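Local coordinates for replication protein A (Methanococcus maripaludis, PDB 3E0E) that probably binds single-stranded DNA as part of archaeal replication, the crystallised piece being one OB-fold domain of the longer protein, at residues N11-N17 with A70-V76. Residues are numbered along the deposited sequence; the frame is centred on the assembly and turned at random.
Sequences NLSGTIN and AEVSGYV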
ATOM      1  N   ASN A  11      -3.984 -13.971  -3.454  1.00 19.44           N
ATOM      2  CA  ASN A  11      -3.034 -14.561  -4.393  1.00 21.07           C
ATOM      3  C   ASN A  11      -3.059 -13.864  -5.748  1.00 20.80           C
ATOM      4  O   ASN A  11      -2.654 -14.429  -6.765  1.00 22.46           O
ATOM      5  CB  ASN A  11      -3.319 -16.056  -4.560  1.00 22.18           C
ATOM      6  CG  ASN A  11      -3.248 -16.813  -3.243  1.00 24.49           C
ATOM      7  OD1 ASN A  11      -2.215 -16.820  -2.571  1.00 25.55           O
ATOM      8  ND2 ASN A  11      -4.348 -17.456  -2.871  1.00 24.06           N
ATOM      9  N   LEU A  12      -3.539 -12.628  -5.749  1.00 20.53           N
ATOM     10  CA  LEU A  12      -3.611 -11.828  -6.959  1.00 18.63           C
ATOM     11  C   LEU A  12      -2.537 -10.757  -6.908  1.00 17.63           C
ATOM     12  O   LEU A  12      -2.272 -10.187  -5.852  1.00 16.84           O
ATOM     13  CB  LEU A  12      -4.976 -11.147  -7.066  1.00 21.76           C
ATOM     14  CG  LEU A  12      -5.074 -10.008  -8.083  1.00 22.42           C
ATOM     15  CD1 LEU A  12      -5.197 -10.579  -9.487  1.00 23.17           C
ATOM     16  CD2 LEU A  12      -6.278  -9.139  -7.756  1.00 22.87           C
ATOM     17  N   SER A  13      -1.917 -10.491  -8.048  1.00 15.42           N
ATOM     18  CA  SER A  13      -0.905  -9.451  -8.125  1.00 14.24           C
ATOM     19  C   SER A  13      -1.428  -8.395  -9.082  1.00 14.22           C
ATOM     20  O   SER A  13      -1.779  -8.696 -10.219  1.00 13.95           O
ATOM     21  CB  SER A  13       0.420 -10.020  -8.625  1.00 17.63           C
ATOM     22  OG  SER A  13       1.030 -10.803  -7.613  1.00 19.02           O
ATOM     23  N   GLY A  14      -1.488  -7.156  -8.615  1.00 12.44           N
ATOM     24  CA  GLY A  14      -1.990  -6.097  -9.461  1.00 12.56           C
ATOM     25  C   GLY A  14      -1.632  -4.723  -8.950  1.00 13.04           C
ATOM     26  O   GLY A  14      -0.832  -4.574  -8.022  1.00 13.36           O
ATOM     27  N   THR A  15      -2.249  -3.715  -9.550  1.00 10.95           N
ATOM     28  CA  THR A  15      -1.988  -2.337  -9.186  1.00 11.54           C
ATOM     29  C   THR A  15      -3.300  -1.634  -8.881  1.00 11.54           C
ATOM     30  O   THR A  15      -4.308  -1.882  -9.537  1.00 11.07           O
ATOM     31  CB  THR A  15      -1.297  -1.592 -10.352  1.00 13.55           C
ATOM     32  OG1 THR A  15      -0.099  -2.285 -10.722  1.00 14.05           O
ATOM     33  CG2 THR A  15      -0.947  -0.171  -9.950  1.00 14.92           C
ATOM     34  N   ILE A  16      -3.284  -0.772  -7.873  1.00 10.82           N
ATOM     35  CA  ILE A  16      -4.461   0.009  -7.514  1.00  9.52           C
ATOM     36  C   ILE A  16      -4.003   1.451  -7.365  1.00 10.71           C
ATOM     37  O   ILE A  16      -2.852   1.704  -7.008  1.00 10.07           O
ATOM     38  CB  ILE A  16      -5.099  -0.430  -6.166  1.00 10.04           C
ATOM     39  CG1 ILE A  16      -4.075  -0.325  -5.028  1.00  9.68           C
ATOM     40  CG2 ILE A  16      -5.670  -1.836  -6.291  1.00  8.95           C
ATOM     41  CD1 ILE A  16      -4.679  -0.536  -3.651  1.00 10.60           C
ATOM     42  N   ASN A  17      -4.894   2.390  -7.666  1.00  8.79           N
ATOM     43  CA  ASN A  17      -4.592   3.810  -7.523  1.00 10.11           C
ATOM     44  C   ASN A  17      -5.472   4.199  -6.355  1.00  9.95           C
ATOM     45  O   ASN A  17      -6.696   4.247  -6.482  1.00 10.85           O
ATOM     46  CB  ASN A  17      -4.990   4.588  -8.780  1.00  7.95           C
ATOM     47  CG  ASN A  17      -4.239   4.122 -10.003  1.00 11.89           C
ATOM     48  OD1 ASN A  17      -3.144   3.568  -9.897  1.00 12.56           O
ATOM     49  ND2 ASN A  17      -4.812   4.355 -11.179  1.00 13.98           N
ATOM     50  N   ALA A  70      -1.695   7.338  -4.464  1.00  9.12           N
ATOM     51  CA  ALA A  70      -0.577   6.551  -4.936  1.00 10.54           C
ATOM     52  C   ALA A  70      -0.927   5.380  -5.830  1.00  9.96           C
ATOM     53  O   ALA A  70      -2.022   4.821  -5.754  1.00  9.01           O
ATOM     54  CB  ALA A  70       0.221   6.053  -3.732  1.00 12.79           C
ATOM     55  N   GLU A  71       0.029   5.028  -6.686  1.00  8.70           N
ATOM     56  CA  GLU A  71      -0.102   3.884  -7.571  1.00 10.89           C
ATOM     57  C   GLU A  71       0.651   2.804  -6.817  1.00  9.96           C
ATOM     58  O   GLU A  71       1.871   2.868  -6.680  1.00 10.21           O
ATOM     59  CB  GLU A  71       0.578   4.148  -8.911  1.00 12.56           C
ATOM     60  CG  GLU A  71       0.316   3.052  -9.925  1.00 17.81           C
ATOM     61  CD  GLU A  71       0.866   3.382 -11.296  1.00 19.68           C
ATOM     62  OE1 GLU A  71       0.550   2.644 -12.253  1.00 23.61           O
ATOM     63  OE2 GLU A  71       1.612   4.376 -11.415  1.00 21.11           O
ATOM     64  N   VAL A  72      -0.085   1.821  -6.317  1.00  8.38           N
ATOM     65  CA  VAL A  72       0.501   0.743  -5.536  1.00  9.14           C
ATOM     66  C   VAL A  72       0.391  -0.591  -6.252  1.00  8.75           C
ATOM     67  O   VAL A  72      -0.706  -1.050  -6.535  1.00 10.43           O
ATOM     68  CB  VAL A  72      -0.214   0.612  -4.172  1.00 10.29           C
ATOM     69  CG1 VAL A  72       0.426  -0.486  -3.360  1.00 10.27           C
ATOM     70  CG2 VAL A  72      -0.165   1.936  -3.419  1.00 11.66           C
ATOM     71  N   SER A  73       1.531  -1.212  -6.532  1.00 10.26           N
ATOM     72  CA  SER A  73       1.553  -2.504  -7.205  1.00 11.26           C
ATOM     73  C   SER A  73       2.044  -3.538  -6.208  1.00 10.99           C
ATOM     74  O   SER A  73       3.019  -3.305  -5.506  1.00 11.92           O
ATOM     75  CB  SER A  73       2.498  -2.463  -8.405  1.00 12.64           C
ATOM     76  OG  SER A  73       2.098  -1.468  -9.328  1.00 16.30           O
ATOM     77  N   GLY A  74       1.370  -4.678  -6.140  1.00 11.43           N
ATOM     78  CA  GLY A  74       1.797  -5.684  -5.193  1.00 10.74           C
ATOM     79  C   GLY A  74       1.005  -6.969  -5.239  1.00 12.37           C
ATOM     80  O   GLY A  74       0.210  -7.190  -6.152  1.00 13.69           O
ATOM     81  N   TYR A  75       1.227  -7.801  -4.228  1.00 11.51           N
ATOM     82  CA  TYR A  75       0.586  -9.102  -4.105  1.00 12.76           C
ATOM     83  C   TYR A  75      -0.460  -9.039  -3.002  1.00 13.85           C
ATOM     84  O   TYR A  75      -0.177  -8.577  -1.900  1.00 12.88           O
ATOM     85  CB  TYR A  75       1.642 -10.148  -3.751  1.00 16.05           C
ATOM     86  CG  TYR A  75       1.153 -11.571  -3.788  1.00 19.34           C
ATOM     87  CD1 TYR A  75       0.992 -12.237  -4.999  1.00 21.09           C
ATOM     88  CD2 TYR A  75       0.862 -12.259  -2.611  1.00 20.95           C
ATOM     89  CE1 TYR A  75       0.556 -13.555  -5.041  1.00 21.24           C
ATOM     90  CE2 TYR A  75       0.423 -13.578  -2.640  1.00 21.15           C
ATOM     91  CZ  TYR A  75       0.276 -14.218  -3.859  1.00 23.32           C
ATOM     92  OH  TYR A  75      -0.141 -15.527  -3.896  1.00 24.73           O
ATOM     93  N   VAL A  76      -1.663  -9.511  -3.302  1.00 13.12           N
ATOM     94  CA  VAL A  76      -2.762  -9.491  -2.345  1.00 12.06           C
ATOM     95  C   VAL A  76      -2.828 -10.805  -1.581  1.00 14.24           C
ATOM     96  O   VAL A  76      -2.784 -11.875  -2.180  1.00 14.82           O
ATOM     97  CB  VAL A  76      -4.097  -9.262  -3.080  1.00 12.87           C
ATOM     98  CG1 VAL A  76      -5.251  -9.204  -2.092  1.00 15.22           C
ATOM     99  CG2 VAL A  76      -4.016  -7.977  -3.888  1.00 15.35           C
TER
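The Tyr75 side chain runs along the neighbouring strand past Ser13 to Asn11. From CB, which lies 4.0 Å from Ser13 OG, CG swings anti to the backbone N (chi1 -172°), directing the ring toward Asn11. Tyr75 CD1 meets Ser13 OG at 3.0 Å, the hydroxyl oxygen sitting at the ring edge and in its plane. CE1 passes the Asn11 carbonyl group, Tyr75 CZ lies 3.4 Å from Asn11 CA, and Tyr75 OH ends 2.8 Å from Asn11 OD1, with amide and ring planes 58° apart. On the same face Thr15 OG1 donates to Ser73 OG (2.7 Å), while Thr15 CG2 packs on Glu71 CG. On the other face Ile16 CG1 lies 4.1 Å from Val72 CB, the two side chains side by side and pointing the same way; Val72 also touches Ile90, and Ile16 touches Leu8. Antiparallel pairing is documented by reciprocal backbone hydrogen bonds, Gly14 with Gly74 and Ile16 with Val72, the straightest being Val72 N to Ile16 O at 2.9 Å. Strand axes 164° apart agree. With further backbone hydrogen bonds between Thr15 and Tyr3 and between Glu71 and Gly91, this pairing joins strands 12-29 and 69-78 within the curled sheet of an OB-fold β-barrel.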